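PDB 4EEI: adenylosuccinate lyase from Francisella tularensis subsp. tularensis SCHU S4, which probably catalyses the release of fumarate from adenylosuccinate and from the related imidazole intermediate (SAICAR), two steps of de novo purine synthesis. Local coordinates for residues 166-171 / 224-229; 176-181 / 202-207; 362-367 / 402-407. All blocks are in the same frame, centred on the assembly; numbering follows the deposited sequence.

Contact 1: 166-171 / 224-229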
ATOM      1  N   LYS B 166      17.767 -10.776  13.441  1.00 21.53           N
ATOM      2  CA  LYS B 166      17.159 -11.671  14.416  1.00 22.82           C
ATOM      3  C   LYS B 166      15.762 -12.129  13.975  1.00 20.51           C
ATOM      4  O   LYS B 166      15.426 -13.300  14.131  1.00 20.38           O
ATOM      5  CB  LYS B 166      17.110 -11.044  15.815  1.00 25.27           C
ATOM      6  CG  LYS B 166      16.558 -11.996  16.879  1.00 29.44           C
ATOM      7  CD  LYS B 166      16.384 -11.294  18.217  1.00 37.58           C
ATOM      8  CE  LYS B 166      15.707 -12.204  19.252  1.00 43.67           C
ATOM      9  NZ  LYS B 166      14.258 -12.480  18.964  1.00 44.96           N
ATOM     10  N   ASP B 167      14.954 -11.217  13.431  1.00 19.26           N
ATOM     11  CA  ASP B 167      13.629 -11.590  12.909  1.00 22.06           C
ATOM     12  C   ASP B 167      13.767 -12.709  11.871  1.00 20.16           C
ATOM     13  O   ASP B 167      13.002 -13.676  11.888  1.00 20.41           O
ATOM     14  CB  ASP B 167      12.932 -10.397  12.227  1.00 24.15           C
ATOM     15  CG  ASP B 167      12.525  -9.292  13.199  1.00 31.70           C
ATOM     16  OD1 ASP B 167      12.451  -9.561  14.418  1.00 28.96           O
ATOM     17  OD2 ASP B 167      12.258  -8.150  12.724  1.00 32.98           O
ATOM     18  N   LEU B 168      14.726 -12.568  10.959  1.00 17.33           N
ATOM     19  CA  LEU B 168      14.897 -13.547   9.880  1.00 19.13           C
ATOM     20  C   LEU B 168      15.403 -14.893  10.396  1.00 20.43           C
ATOM     21  O   LEU B 168      14.942 -15.958   9.956  1.00 20.03           O
ATOM     22  CB  LEU B 168      15.838 -13.023   8.787  1.00 18.47           C
ATOM     23  CG  LEU B 168      15.297 -12.036   7.763  1.00 20.50           C
ATOM     24  CD1 LEU B 168      16.330 -11.784   6.682  1.00 24.75           C
ATOM     25  CD2 LEU B 168      14.008 -12.558   7.146  1.00 22.07           C
ATOM     26  N   LYS B 169      16.356 -14.852  11.322  1.00 18.59           N
ATOM     27  CA  LYS B 169      16.876 -16.085  11.893  1.00 20.12           C
ATOM     28  C   LYS B 169      15.783 -16.788  12.711  1.00 21.42           C
ATOM     29  O   LYS B 169      15.724 -18.022  12.752  1.00 23.04           O
ATOM     30  CB  LYS B 169      18.130 -15.811  12.731  1.00 18.74           C
ATOM     31  CG  LYS B 169      19.374 -15.490  11.881  1.00 21.54           C
ATOM     32  CD  LYS B 169      20.616 -15.320  12.754  1.00 29.90           C
ATOM     33  CE  LYS B 169      21.885 -15.307  11.909  1.00 37.08           C
ATOM     34  NZ  LYS B 169      23.119 -15.018  12.695  1.00 39.51           N
ATOM     35  N   ASP B 170      14.916 -16.011  13.354  1.00 21.07           N
ATOM     36  CA  ASP B 170      13.769 -16.588  14.056  1.00 23.27           C
ATOM     37  C   ASP B 170      12.842 -17.291  13.072  1.00 22.63           C
ATOM     38  O   ASP B 170      12.352 -18.388  13.336  1.00 24.99           O
ATOM     39  CB  ASP B 170      12.978 -15.519  14.817  1.00 26.62           C
ATOM     40  CG  ASP B 170      13.665 -15.077  16.102  1.00 36.70           C
ATOM     41  OD1 ASP B 170      14.563 -15.804  16.581  1.00 38.82           O
ATOM     42  OD2 ASP B 170      13.295 -14.003  16.633  1.00 38.04           O
ATOM     43  N   PHE B 171      12.589 -16.651  11.941  1.00 19.54           N
ATOM     44  CA  PHE B 171      11.700 -17.237  10.939  1.00 21.59           C
ATOM     45  C   PHE B 171      12.360 -18.467  10.352  1.00 24.90           C
ATOM     46  O   PHE B 171      11.699 -19.459  10.062  1.00 27.52           O
ATOM     47  CB  PHE B 171      11.409 -16.246   9.826  1.00 19.78           C
ATOM     48  CG  PHE B 171      10.326 -16.698   8.885  1.00 22.94           C
ATOM     49  CD1 PHE B 171      10.634 -17.412   7.734  1.00 23.11           C
ATOM     50  CD2 PHE B 171       9.003 -16.408   9.153  1.00 20.67           C
ATOM     51  CE1 PHE B 171       9.615 -17.830   6.860  1.00 21.18           C
ATOM     52  CE2 PHE B 171       7.981 -16.823   8.291  1.00 21.44           C
ATOM     53  CZ  PHE B 171       8.287 -17.536   7.147  1.00 18.70           C
ATOM     54  N   SER B 224       6.675  -9.343   5.107  1.00 17.22           N
ATOM     55  CA  SER B 224       6.580  -8.216   6.041  1.00 19.71           C
ATOM     56  C   SER B 224       7.917  -7.888   6.690  1.00 19.30           C
ATOM     57  O   SER B 224       8.254  -6.709   6.886  1.00 16.89           O
ATOM     58  CB  SER B 224       5.535  -8.490   7.122  1.00 21.20           C
ATOM     59  OG  SER B 224       4.247  -8.559   6.531  1.00 28.44           O
ATOM     60  N   ILE B 225       8.679  -8.916   7.042  1.00 17.34           N
ATOM     61  CA  ILE B 225      10.034  -8.676   7.542  1.00 19.75           C
ATOM     62  C   ILE B 225      10.889  -8.008   6.456  1.00 20.25           C
ATOM     63  O   ILE B 225      11.672  -7.092   6.727  1.00 17.09           O
ATOM     64  CB  ILE B 225      10.714  -9.975   8.001  1.00 20.76           C
ATOM     65  CG1 ILE B 225       9.945 -10.597   9.169  1.00 20.36           C
ATOM     66  CG2 ILE B 225      12.167  -9.707   8.418  1.00 21.96           C
ATOM     67  CD1 ILE B 225      10.404 -12.018   9.498  1.00 16.68           C
ATOM     68  N   HIS B 226      10.751  -8.471   5.219  1.00 14.78           N
ATOM     69  CA  HIS B 226      11.518  -7.887   4.122  1.00 15.44           C
ATOM     70  C   HIS B 226      11.117  -6.418   3.919  1.00 19.25           C
ATOM     71  O   HIS B 226      11.952  -5.585   3.550  1.00 19.28           O
ATOM     72  CB  HIS B 226      11.313  -8.706   2.841  1.00 16.37           C
ATOM     73  CG  HIS B 226      12.119  -9.967   2.804  1.00 18.78           C
ATOM     74  ND1 HIS B 226      12.248 -10.733   1.667  1.00 22.05           N
ATOM     75  CD2 HIS B 226      12.854 -10.584   3.761  1.00 19.09           C
ATOM     76  CE1 HIS B 226      13.032 -11.769   1.923  1.00 21.61           C
ATOM     77  NE2 HIS B 226      13.419 -11.699   3.184  1.00 20.59           N
ATOM     78  N   GLY B 227       9.850  -6.103   4.179  1.00 18.77           N
ATOM     79  CA  GLY B 227       9.369  -4.727   4.100  1.00 17.94           C
ATOM     80  C   GLY B 227      10.032  -3.827   5.131  1.00 20.58           C
ATOM     81  O   GLY B 227      10.342  -2.655   4.856  1.00 20.70           O
ATOM     82  N   LEU B 228      10.249  -4.370   6.327  1.00 16.95           N
ATOM     83  CA  LEU B 228      10.920  -3.627   7.397  1.00 19.11           C
ATOM     84  C   LEU B 228      12.389  -3.424   7.059  1.00 20.56           C
ATOM     85  O   LEU B 228      12.968  -2.363   7.350  1.00 20.16           O
ATOM     86  CB  LEU B 228      10.791  -4.372   8.727  1.00 15.23           C
ATOM     87  CG  LEU B 228       9.390  -4.471   9.332  1.00 20.12           C
ATOM     88  CD1 LEU B 228       9.386  -5.494  10.453  1.00 23.27           C
ATOM     89  CD2 LEU B 228       8.949  -3.124   9.883  1.00 18.97           C
ATOM     90  N   ILE B 229      13.001  -4.442   6.453  1.00 19.52           N
ATOM     91  CA  ILE B 229      14.377  -4.309   5.976  1.00 15.83           C
ATOM     92  C   ILE B 229      14.450  -3.195   4.931  1.00 18.52           C
ATOM     93  O   ILE B 229      15.404  -2.407   4.908  1.00 18.70           O
ATOM     94  CB  ILE B 229      14.895  -5.630   5.383  1.00 14.61           C
ATOM     95  CG1 ILE B 229      15.042  -6.676   6.490  1.00 18.06           C
ATOM     96  CG2 ILE B 229      16.258  -5.423   4.667  1.00 17.62           C
ATOM     97  CD1 ILE B 229      15.354  -8.088   5.995  1.00 21.88           C
TER
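The imidazole of His226 receives the methyl CD2 of Leu168 at its edge, close to the ring plane, with His226 CD2 4.1 Å from that methyl. Phe317 meets the same imidazole with the two ring planes at about 85°, and Asn316 OD1 is hydrogen-bonded to His226 ND1; this bond probably sets the ring's rotation. Phe171, the other ring near this interface, takes part through its CB, 4.4 Å from Ile225 CD1, while its side chain reaches Lys221 and Leu222, one turn earlier on helix 217-244, and Met110 of helix 94-131.

Most of the burial falls on Leu168 and Ile225. Leu168 sets its two methyls to different tasks: CD2 presses on Ile225 CG2 at 3.6 Å, and CD1 lies 3.9 Å from Ile229 CD1, the two side chains crossing at nearly a right angle. Ile225 also forks. With CG1 anti to the carbonyl carbon (chi1 -62°), CG2 touches both Leu168 CD2 and Asp167 CB, and CD1 is carried to within 3.9 Å of Asp167 O. Asp167 meets Ile225 through CB and its backbone O; its carboxylate is turned to Arg164 (OD2) and to Lys221 of the second subunit (OD1). These two positive partners would probably favour the ionised form of this buried acid.

No hydrogen bond spans the pair. The local axes approach to 10.5 Å at 163° between their directions, a nearly antiparallel packing of helices 151-173 and 217-244, with Val113, Ile114 and Leu117 of helix 94-131 also against Leu168. Such long, nearly antiparallel helices, with a second subunit packed against them (its Leu228 on Ser224, its Leu292 on Leu228), are typical of the central helical bundle of the fumarase/aspartase (lyase 1) superfamily.

Contact 2: 176-181 / 202-207. With EDO (1,2-ethanediol), chain C.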
ATOM      1  N   LEU B 176       8.771 -21.858   7.954  1.00 23.44           N
ATOM      2  CA  LEU B 176       8.432 -22.631   6.762  1.00 22.33           C
ATOM      3  C   LEU B 176       7.952 -24.025   7.137  1.00 24.20           C
ATOM      4  O   LEU B 176       8.437 -24.612   8.097  1.00 24.12           O
ATOM      5  CB  LEU B 176       9.651 -22.755   5.848  1.00 20.88           C
ATOM      6  CG  LEU B 176      10.155 -21.453   5.232  1.00 24.95           C
ATOM      7  CD1 LEU B 176      11.318 -21.733   4.301  1.00 26.90           C
ATOM      8  CD2 LEU B 176       9.025 -20.768   4.493  1.00 27.55           C
ATOM      9  N   THR B 177       7.008 -24.553   6.365  1.00 22.87           N
ATOM     10  CA  THR B 177       6.440 -25.867   6.628  1.00 23.22           C
ATOM     11  C   THR B 177       6.247 -26.612   5.314  1.00 22.11           C
ATOM     12  O   THR B 177       6.406 -26.035   4.237  1.00 22.65           O
ATOM     13  CB  THR B 177       5.034 -25.741   7.260  1.00 24.20           C
ATOM     14  OG1 THR B 177       4.212 -24.920   6.415  1.00 23.16           O
ATOM     15  CG2 THR B 177       5.096 -25.131   8.674  1.00 21.60           C
ATOM     16  N   VAL B 178       5.869 -27.883   5.413  1.00 24.39           N
ATOM     17  CA  VAL B 178       5.421 -28.629   4.246  1.00 23.81           C
ATOM     18  C   VAL B 178       4.072 -29.274   4.555  1.00 23.95           C
ATOM     19  O   VAL B 178       3.632 -29.293   5.713  1.00 22.44           O
ATOM     20  CB  VAL B 178       6.450 -29.692   3.829  1.00 22.91           C
ATOM     21  CG1 VAL B 178       7.760 -29.025   3.401  1.00 24.04           C
ATOM     22  CG2 VAL B 178       6.691 -30.653   4.983  1.00 19.48           C
ATOM     23  N   GLN B 179       3.403 -29.790   3.527  1.00 22.02           N
ATOM     24  CA  GLN B 179       2.132 -30.473   3.736  1.00 23.56           C
ATOM     25  C   GLN B 179       2.019 -31.683   2.827  1.00 24.85           C
ATOM     26  O   GLN B 179       2.447 -31.647   1.675  1.00 20.29           O
ATOM     27  CB  GLN B 179       0.946 -29.528   3.478  1.00 25.39           C
ATOM     28  CG  GLN B 179       0.923 -28.946   2.051  1.00 24.44           C
ATOM     29  CD  GLN B 179      -0.484 -28.649   1.548  1.00 25.42           C
ATOM     30  OE1 GLN B 179      -1.472 -29.030   2.172  1.00 25.09           O
ATOM     31  NE2 GLN B 179      -0.577 -27.970   0.409  1.00 26.19           N
ATOM     32  N   PHE B 180       1.445 -32.760   3.352  1.00 25.39           N
ATOM     33  CA  PHE B 180       1.027 -33.871   2.512  1.00 26.55           C
ATOM     34  C   PHE B 180      -0.323 -34.336   3.044  1.00 25.20           C
ATOM     35  O   PHE B 180      -0.438 -35.408   3.639  1.00 25.43           O
ATOM     36  CB  PHE B 180       2.059 -35.004   2.547  1.00 22.69           C
ATOM     37  CG  PHE B 180       3.428 -34.601   2.056  1.00 25.84           C
ATOM     38  CD1 PHE B 180       3.756 -34.711   0.712  1.00 28.81           C
ATOM     39  CD2 PHE B 180       4.388 -34.128   2.943  1.00 23.05           C
ATOM     40  CE1 PHE B 180       5.016 -34.346   0.251  1.00 26.78           C
ATOM     41  CE2 PHE B 180       5.667 -33.758   2.492  1.00 27.89           C
ATOM     42  CZ  PHE B 180       5.975 -33.867   1.147  1.00 25.34           C
ATOM     43  N   SER B 181      -1.345 -33.505   2.840  1.00 24.91           N
ATOM     44  CA  SER B 181      -2.635 -33.710   3.486  1.00 24.48           C
ATOM     45  C   SER B 181      -3.762 -34.041   2.503  1.00 26.49           C
ATOM     46  O   SER B 181      -4.890 -34.300   2.910  1.00 27.63           O
ATOM     47  CB  SER B 181      -3.003 -32.480   4.324  1.00 23.66           C
ATOM     48  OG  SER B 181      -2.935 -31.290   3.559  1.00 26.18           O
ATOM     49  N   LEU B 202      12.413 -34.257   4.151  1.00 26.19           N
ATOM     50  CA  LEU B 202      12.666 -32.927   3.601  1.00 26.50           C
ATOM     51  C   LEU B 202      13.367 -32.004   4.593  1.00 29.44           C
ATOM     52  O   LEU B 202      14.069 -31.068   4.187  1.00 30.41           O
ATOM     53  CB  LEU B 202      11.363 -32.288   3.120  1.00 25.12           C
ATOM     54  CG  LEU B 202      10.703 -32.978   1.930  1.00 26.79           C
ATOM     55  CD1 LEU B 202       9.402 -32.255   1.537  1.00 27.90           C
ATOM     56  CD2 LEU B 202      11.682 -33.043   0.749  1.00 25.76           C
ATOM     57  N   GLY B 203      13.175 -32.255   5.888  1.00 29.82           N
ATOM     58  CA  GLY B 203      13.809 -31.444   6.918  1.00 29.10           C
ATOM     59  C   GLY B 203      13.021 -30.192   7.283  1.00 29.27           C
ATOM     60  O   GLY B 203      13.601 -29.178   7.671  1.00 28.74           O
ATOM     61  N   LEU B 204      11.698 -30.256   7.148  1.00 27.04           N
ATOM     62  CA  LEU B 204      10.823 -29.152   7.539  1.00 23.57           C
ATOM     63  C   LEU B 204       9.645 -29.688   8.357  1.00 25.06           C
ATOM     64  O   LEU B 204       9.245 -30.838   8.185  1.00 25.38           O
ATOM     65  CB  LEU B 204      10.304 -28.393   6.308  1.00 26.49           C
ATOM     66  CG  LEU B 204      11.300 -27.470   5.599  1.00 30.80           C
ATOM     67  CD1 LEU B 204      10.626 -26.719   4.455  1.00 28.76           C
ATOM     68  CD2 LEU B 204      11.914 -26.492   6.589  1.00 26.84           C
ATOM     69  N   PRO B 205       9.084 -28.856   9.248  1.00 26.32           N
ATOM     70  CA  PRO B 205       7.948 -29.295  10.067  1.00 26.55           C
ATOM     71  C   PRO B 205       6.645 -29.320   9.266  1.00 26.15           C
ATOM     72  O   PRO B 205       6.536 -28.658   8.232  1.00 21.00           O
ATOM     73  CB  PRO B 205       7.868 -28.225  11.158  1.00 29.57           C
ATOM     74  CG  PRO B 205       8.442 -26.995  10.524  1.00 27.35           C
ATOM     75  CD  PRO B 205       9.530 -27.495   9.599  1.00 26.68           C
ATOM     76  N   VAL B 206       5.669 -30.073   9.766  1.00 24.56           N
ATOM     77  CA  VAL B 206       4.374 -30.238   9.118  1.00 25.28           C
ATOM     78  C   VAL B 206       3.451 -29.069   9.477  1.00 25.38           C
ATOM     79  O   VAL B 206       3.417 -28.618  10.633  1.00 25.22           O
ATOM     80  CB  VAL B 206       3.736 -31.556   9.572  1.00 30.17           C
ATOM     81  CG1 VAL B 206       2.313 -31.689   9.058  1.00 34.73           C
ATOM     82  CG2 VAL B 206       4.593 -32.738   9.122  1.00 29.08           C
ATOM     83  N   GLU B 207       2.716 -28.569   8.488  1.00 21.37           N
ATOM     84  CA  GLU B 207       1.744 -27.502   8.723  1.00 23.26           C
ATOM     85  C   GLU B 207       0.655 -28.011   9.677  1.00 24.08           C
ATOM     86  O   GLU B 207       0.093 -29.087   9.448  1.00 24.12           O
ATOM     87  CB  GLU B 207       1.140 -27.062   7.385  1.00 23.44           C
ATOM     88  CG  GLU B 207       0.201 -25.887   7.494  1.00 28.08           C
ATOM     89  CD  GLU B 207       0.910 -24.650   7.975  1.00 26.86           C
ATOM     90  OE1 GLU B 207       0.569 -24.135   9.062  1.00 32.27           O
ATOM     91  OE2 GLU B 207       1.813 -24.191   7.257  1.00 24.54           O
TER
HETATM   92  C1  EDO C 511      11.295 -24.535   9.846  1.00 58.93           C
HETATM   93  O1  EDO C 511      10.089 -24.054  10.455  1.00 58.19           O
HETATM   94  C2  EDO C 511      12.055 -25.463  10.793  1.00 59.81           C
HETATM   95  O2  EDO C 511      13.066 -26.188  10.078  1.00 59.65           O
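Thr177 and Glu207 cross obliquely beside a single beta bridge of parallel type, Val178 with Val206, which ties the loop after helix 151-173 to the one after helix 192-202. Two backbone hydrogen bonds make the bridge, Val178 N to Pro205 O and Glu207 N to Val178 O, each 3.0 Å long. The chains do not continue as a ladder, since their end-to-end directions are 91° apart.

Val178 and Leu204 meet at about a right angle, CG1 of the valine 3.8 Å from CD1 of the leucine. Leu202 CD1 approaches the Phe180 ring in its plane, at the edge, 3.8 Å from CZ; Val26 and Ile30 of helix 16-33 also pack on that phenyl. An ethanediol, probably from the crystallisation liquor, donates a hydrogen bond from its hydroxyl O1 to Leu176 O and lies against Pro205 CG.

Glu207 folds back at chi2 (63°), bringing its carboxylate to Thr177, while Arg218 forms a salt bridge with the same OE2. The threonine hydroxyl OG1 donates to Glu207 OE2 over 2.6 Å, coming from above the carboxylate plane, 38° out of it.

Contact 3: 362-367 / 402-407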
ATOM      1  N   ALA B 362      22.585  23.695  37.308  1.00 48.91           N
ATOM      2  CA  ALA B 362      23.002  22.577  38.155  1.00 49.48           C
ATOM      3  C   ALA B 362      23.991  22.955  39.262  1.00 57.90           C
ATOM      4  O   ALA B 362      24.128  22.224  40.246  1.00 58.56           O
ATOM      5  CB  ALA B 362      23.573  21.472  37.309  1.00 47.24           C
ATOM      6  N   ASN B 363      24.682  24.082  39.103  1.00 58.24           N
ATOM      7  CA  ASN B 363      25.764  24.424  40.026  1.00 60.40           C
ATOM      8  C   ASN B 363      25.612  25.734  40.797  1.00 63.70           C
ATOM      9  O   ASN B 363      26.457  26.064  41.624  1.00 67.44           O
ATOM     10  CB  ASN B 363      27.114  24.389  39.303  1.00 59.41           C
ATOM     11  CG  ASN B 363      27.523  22.984  38.912  1.00 59.81           C
ATOM     12  OD1 ASN B 363      27.871  22.171  39.767  1.00 61.48           O
ATOM     13  ND2 ASN B 363      27.484  22.690  37.615  1.00 58.52           N
ATOM     14  N   THR B 364      24.549  26.479  40.520  1.00 62.93           N
ATOM     15  CA  THR B 364      24.252  27.685  41.284  1.00 65.81           C
ATOM     16  C   THR B 364      22.863  27.565  41.889  1.00 66.20           C
ATOM     17  O   THR B 364      22.048  26.778  41.415  1.00 63.83           O
ATOM     18  CB  THR B 364      24.293  28.960  40.414  1.00 66.65           C
ATOM     19  OG1 THR B 364      23.108  29.036  39.611  1.00 66.28           O
ATOM     20  CG2 THR B 364      25.521  28.968  39.519  1.00 65.53           C
ATOM     21  N   PRO B 365      22.602  28.332  42.958  1.00 68.88           N
ATOM     22  CA  PRO B 365      21.262  28.528  43.524  1.00 73.77           C
ATOM     23  C   PRO B 365      20.348  29.379  42.632  1.00 76.92           C
ATOM     24  O   PRO B 365      19.151  29.462  42.909  1.00 80.78           O
ATOM     25  CB  PRO B 365      21.544  29.281  44.832  1.00 75.60           C
ATOM     26  CG  PRO B 365      22.946  28.931  45.184  1.00 73.92           C
ATOM     27  CD  PRO B 365      23.660  28.794  43.876  1.00 70.79           C
ATOM     28  N   PHE B 366      20.898  30.004  41.593  1.00 75.88           N
ATOM     29  CA  PHE B 366      20.116  30.838  40.674  1.00 77.78           C
ATOM     30  C   PHE B 366      19.032  30.037  39.948  1.00 77.82           C
ATOM     31  O   PHE B 366      19.121  28.816  39.854  1.00 76.40           O
ATOM     32  CB  PHE B 366      21.041  31.493  39.645  1.00 77.55           C
ATOM     33  CG  PHE B 366      21.322  32.947  39.913  1.00 82.00           C
ATOM     34  CD1 PHE B 366      20.308  33.797  40.333  1.00 85.76           C
ATOM     35  CD2 PHE B 366      22.598  33.467  39.740  1.00 81.71           C
ATOM     36  CE1 PHE B 366      20.561  35.139  40.577  1.00 87.03           C
ATOM     37  CE2 PHE B 366      22.858  34.808  39.983  1.00 83.98           C
ATOM     38  CZ  PHE B 366      21.838  35.643  40.400  1.00 86.14           C
ATOM     39  N   MET B 367      18.012  30.717  39.427  1.00 77.16           N
ATOM     40  CA  MET B 367      16.980  30.022  38.657  1.00 74.29           C
ATOM     41  C   MET B 367      17.137  30.237  37.148  1.00 72.20           C
ATOM     42  O   MET B 367      17.799  31.181  36.714  1.00 71.86           O
ATOM     43  CB  MET B 367      15.566  30.367  39.144  1.00 75.46           C
ATOM     44  CG  MET B 367      14.769  29.156  39.647  1.00 73.44           C
ATOM     45  SD  MET B 367      15.119  28.658  41.349  1.00 72.29           S
ATOM     46  CE  MET B 367      14.463  30.063  42.243  1.00 75.35           C
ATOM     47  N   ILE B 402      30.423  33.629  43.295  1.00 82.54           N
ATOM     48  CA  ILE B 402      30.281  32.176  43.221  1.00 80.96           C
ATOM     49  C   ILE B 402      31.535  31.483  42.673  1.00 81.72           C
ATOM     50  O   ILE B 402      32.121  31.920  41.679  1.00 79.91           O
ATOM     51  CB  ILE B 402      29.024  31.781  42.394  1.00 74.82           C
ATOM     52  CG1 ILE B 402      27.757  32.247  43.112  1.00 74.88           C
ATOM     53  CG2 ILE B 402      28.971  30.277  42.145  1.00 71.47           C
ATOM     54  CD1 ILE B 402      26.472  31.858  42.409  1.00 71.77           C
ATOM     55  N   ILE B 403      31.939  30.400  43.333  1.00 84.89           N
ATOM     56  CA  ILE B 403      33.161  29.685  42.975  1.00 85.97           C
ATOM     57  C   ILE B 403      32.851  28.431  42.162  1.00 81.11           C
ATOM     58  O   ILE B 403      32.187  27.511  42.644  1.00 81.05           O
ATOM     59  CB  ILE B 403      34.006  29.335  44.224  1.00 89.49           C
ATOM     60  CG1 ILE B 403      34.817  30.551  44.677  1.00 93.83           C
ATOM     61  CG2 ILE B 403      34.950  28.176  43.942  1.00 88.67           C
ATOM     62  CD1 ILE B 403      33.996  31.674  45.286  1.00 95.99           C
ATOM     63  N   LEU B 404      33.336  28.407  40.923  1.00 79.20           N
ATOM     64  CA  LEU B 404      33.020  27.328  39.991  1.00 75.88           C
ATOM     65  C   LEU B 404      34.254  26.818  39.254  1.00 75.44           C
ATOM     66  O   LEU B 404      35.165  27.587  38.952  1.00 76.07           O
ATOM     67  CB  LEU B 404      32.000  27.811  38.961  1.00 72.73           C
ATOM     68  CG  LEU B 404      30.601  28.170  39.452  1.00 70.75           C
ATOM     69  CD1 LEU B 404      29.823  28.836  38.341  1.00 67.74           C
ATOM     70  CD2 LEU B 404      29.880  26.930  39.934  1.00 69.59           C
ATOM     71  N   ASP B 405      34.281  25.523  38.966  1.00 74.80           N
ATOM     72  CA  ASP B 405      35.279  24.986  38.051  1.00 75.80           C
ATOM     73  C   ASP B 405      34.611  24.644  36.720  1.00 66.29           C
ATOM     74  O   ASP B 405      34.235  23.497  36.478  1.00 65.20           O
ATOM     75  CB  ASP B 405      35.975  23.758  38.638  1.00 82.41           C
ATOM     76  CG  ASP B 405      37.175  23.325  37.815  1.00 87.25           C
ATOM     77  OD1 ASP B 405      37.675  24.152  37.024  1.00 88.33           O
ATOM     78  OD2 ASP B 405      37.617  22.166  37.960  1.00 90.30           O
ATOM     79  N   ILE B 406      34.461  25.656  35.868  1.00 61.88           N
ATOM     80  CA  ILE B 406      33.835  25.488  34.560  1.00 60.33           C
ATOM     81  C   ILE B 406      34.823  24.882  33.569  1.00 60.98           C
ATOM     82  O   ILE B 406      35.867  25.467  33.291  1.00 63.06           O
ATOM     83  CB  ILE B 406      33.319  26.839  34.013  1.00 60.43           C
ATOM     84  CG1 ILE B 406      32.384  27.506  35.025  1.00 61.41           C
ATOM     85  CG2 ILE B 406      32.613  26.645  32.680  1.00 57.91           C
ATOM     86  CD1 ILE B 406      31.663  28.737  34.500  1.00 60.43           C
ATOM     87  N   PRO B 407      34.498  23.703  33.021  1.00 60.04           N
ATOM     88  CA  PRO B 407      35.465  23.076  32.114  1.00 60.26           C
ATOM     89  C   PRO B 407      35.611  23.878  30.826  1.00 56.39           C
ATOM     90  O   PRO B 407      34.646  24.490  30.365  1.00 56.00           O
ATOM     91  CB  PRO B 407      34.832  21.715  31.824  1.00 60.25           C
ATOM     92  CG  PRO B 407      33.360  21.971  31.922  1.00 58.99           C
ATOM     93  CD  PRO B 407      33.200  23.005  33.023  1.00 59.82           C
TER
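Leu404 puts its methyl CD2 against Asn363, 3.8 Å from CB and 3.9 Å from the backbone O of that residue, so the asparagine is met at its base and not at its amide. Ile402, two residues earlier on the same loop, reaches across with CD1, which lies 4.1 Å from Thr364 CB and 4.4 Å from Pro365 CD. The isoleucine and threonine side chains cross at about a right angle. The extended chain of Ile402 (chi2 -178°) delivers that terminal methyl, and Thr364 CG2 is nearly as close to it as CB is. Only 182 Å² is buried in all and no hydrogen bond crosses between the segments, evidence of a slight apolar contact at the surface.

The polar ends are held from behind. Asn363 ND2 is hydrogen-bonded to Phe359 O and Thr364 OG1 to Leu360 O, both within the last turns of helix 352-363. With OG1 between the backbone N and the carbonyl carbon (chi1 76°), the threonine hydroxyl also accepts a weak bond from Phe366 N, 3.1 Å from OG1 at an N-H...O angle of 132°. The bonds to Phe359 and Leu360 turn the two polar groups back to the end of helix 352-363 and present carbon to Ile402 and Leu404. On the other side, Ile402 is joined by its backbone to Met396, whose side chain touches Leu404, and Gln393 accepts from Ile406 N.

Thr364 leaves helical geometry at the end of helix 352-363, and Met367 is the N-cap residue of helix 368-381, whose Cys371 touches Thr364. The contact thus joins the turn between those two helices to the loop that leads from helix 388-400 to helix 411-418.

Contacts 1 and 2 are neighbours: their centres are about 21 Å apart, and Phe171 CE1 touches Leu176 CD2 at 3.8 Å. Contact 2 is nested along the chain inside the loop closed by contact 1. Contact 3 follows later and stands away, its centre about 51 Å from that of contact 1 and about 69 Å from that of contact 2, on the opposite side of the chain's centre from the latter. All three touch the second subunit. Contact 2 lies nearest the ligand sites: the Phe180 side chain is about 8 Å from that of Thr93, which binds a fumarate absent from this chain, and about 12 Å from a bound succinate. Contacts 1 and 3 lie away from the annotated sites.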